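Local coordinates for protein Bse634I restriction endonuclease (Geobacillus stearothermophilus, PDB 1KNV) that probably acts as a metal-dependent type II restriction endonuclease that cleaves DNA at a specific sequence, at residues Ile22-Phe27 / Ser68-Asn73. Numbering follows the deposited sequence.
Sequences IRIKPF and SGAFSN
Ile24 reaches over the ring of Phe71, and its CD1 methyl makes nearly the whole contact. Ile24 CD1 lies 3.9 Å from the centroid of the Phe71 ring, 25° off the ring normal, which is a CH-pi contact over the face. It is not centred. It sits toward the rim, with CE2 of Phe71 the nearest ring atom to Ile24 CD1 at 3.6 Å. Ile24 CD1 also passes the first turn of the helix, 4.1 Å from Ala70 O, and the CB of Ala70 is a looser neighbour.

The outer part of the Ile24 side chain is extended, with CD1 anti to CA (chi2 177°). It meets the Phe71 side chain at about a right angle. Phe71 starts out away from 22-27. Its CG is anti to the carbonyl carbon (chi1 -82°), and the ring swings back until one face meets the methyl. No hydrogen bond links the two segments, and they bury only 110 Å² together.

Further out, Pro66 touches both Ile24 and Phe71, while Lys55 makes a cation-pi contact with the Phe71 ring and Val54 of helix 43-60 packs on it. Ala70 O accepts a hydrogen bond from Thr74 OG1, and Ile24 also rests on Thr74. Past Lys25, the N-cap of helix 26-33, Pro26 O accepts a hydrogen bond from Trp78 NE1 farther along helix 68-93.

This is plain apolar packing of a strand end on a helix start. It joins the two-stranded antiparallel hairpin 11-24 to the N-terminal turn of helix 68-93, away from the calcium site of this PDDEXK-clan nuclease.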
# COMPACT_ATOMS: atom_id res chain seq x y z
N ILE B 22 17.45 54.20 6.13
CA ILE B 22 18.20 53.79 4.95
C ILE B 22 17.90 52.35 4.55
O ILE B 22 17.93 51.44 5.38
CB ILE B 22 19.72 53.92 5.21
CG1 ILE B 22 20.05 55.28 5.86
CG2 ILE B 22 20.48 53.73 3.90
CD1 ILE B 22 19.59 56.49 5.06
N ARG B 23 17.62 52.15 3.27
CA ARG B 23 17.33 50.81 2.75
C ARG B 23 18.30 50.46 1.63
O ARG B 23 18.61 51.30 0.79
CB ARG B 23 15.90 50.73 2.20
CG ARG B 23 15.69 51.55 0.94
CD ARG B 23 14.50 51.08 0.12
NE ARG B 23 13.36 52.00 0.20
CZ ARG B 23 12.44 51.98 1.17
NH1 ARG B 23 12.52 51.09 2.15
NH2 ARG B 23 11.45 52.86 1.14
N ILE B 24 18.77 49.22 1.60
CA ILE B 24 19.67 48.81 0.54
C ILE B 24 18.83 48.44 -0.68
O ILE B 24 17.72 47.94 -0.54
CB ILE B 24 20.51 47.59 0.95
CG1 ILE B 24 21.36 47.94 2.17
CG2 ILE B 24 21.37 47.14 -0.23
CD1 ILE B 24 22.16 46.78 2.69
N LYS B 25 19.36 48.69 -1.87
CA LYS B 25 18.67 48.36 -3.10
C LYS B 25 19.53 47.30 -3.79
O LYS B 25 20.36 47.62 -4.64
CB LYS B 25 18.54 49.61 -3.98
CG LYS B 25 17.87 50.79 -3.29
CD LYS B 25 16.49 50.41 -2.77
CE LYS B 25 15.55 50.10 -3.92
NZ LYS B 25 15.45 51.27 -4.83
N PRO B 26 19.33 46.02 -3.42
CA PRO B 26 20.08 44.89 -3.97
C PRO B 26 20.17 44.80 -5.47
O PRO B 26 21.22 44.49 -6.02
CB PRO B 26 19.38 43.68 -3.35
CG PRO B 26 17.98 44.17 -3.14
CD PRO B 26 18.20 45.55 -2.60
N PHE B 27 19.07 45.08 -6.15
CA PHE B 27 19.03 44.99 -7.60
C PHE B 27 19.83 46.08 -8.30
O PHE B 27 20.44 45.83 -9.34
CB PHE B 27 17.58 44.98 -8.06
CG PHE B 27 16.77 43.87 -7.43
CD1 PHE B 27 15.54 44.13 -6.85
CD2 PHE B 27 17.27 42.57 -7.41
CE1 PHE B 27 14.81 43.10 -6.25
CE2 PHE B 27 16.55 41.54 -6.80
CZ PHE B 27 15.31 41.80 -6.22
N SER B 68 24.03 44.40 10.38
CA SER B 68 24.49 43.14 9.81
C SER B 68 23.28 42.45 9.21
O SER B 68 23.36 41.84 8.15
CB SER B 68 25.11 42.25 10.90
OG SER B 68 26.36 42.76 11.30
N GLY B 69 22.15 42.57 9.90
CA GLY B 69 20.92 41.96 9.43
C GLY B 69 20.55 42.39 8.03
O GLY B 69 20.37 41.54 7.14
N ALA B 70 20.43 43.70 7.82
CA ALA B 70 20.08 44.25 6.52
C ALA B 70 21.00 43.69 5.44
O ALA B 70 20.55 43.37 4.34
CB ALA B 70 20.18 45.78 6.55
N PHE B 71 22.28 43.56 5.78
CA PHE B 71 23.27 43.02 4.86
C PHE B 71 23.13 41.52 4.65
O PHE B 71 23.22 41.05 3.52
CB PHE B 71 24.70 43.36 5.32
CG PHE B 71 25.15 44.75 4.94
CD1 PHE B 71 25.36 45.72 5.91
CD2 PHE B 71 25.33 45.09 3.60
CE1 PHE B 71 25.73 47.02 5.55
CE2 PHE B 71 25.71 46.37 3.24
CZ PHE B 71 25.91 47.34 4.22
N SER B 72 22.92 40.77 5.73
CA SER B 72 22.77 39.32 5.62
C SER B 72 21.58 39.01 4.73
O SER B 72 21.59 38.04 3.98
CB SER B 72 22.54 38.69 6.99
OG SER B 72 22.55 37.28 6.89
N ASN B 73 20.55 39.85 4.82
CA ASN B 73 19.36 39.67 4.00
C ASN B 73 19.64 40.02 2.55
O ASN B 73 19.19 39.32 1.64
CB ASN B 73 18.22 40.55 4.51
CG ASN B 73 17.64 40.05 5.82
OD1 ASN B 73 16.78 40.71 6.40
ND2 ASN B 73 18.09 38.89 6.28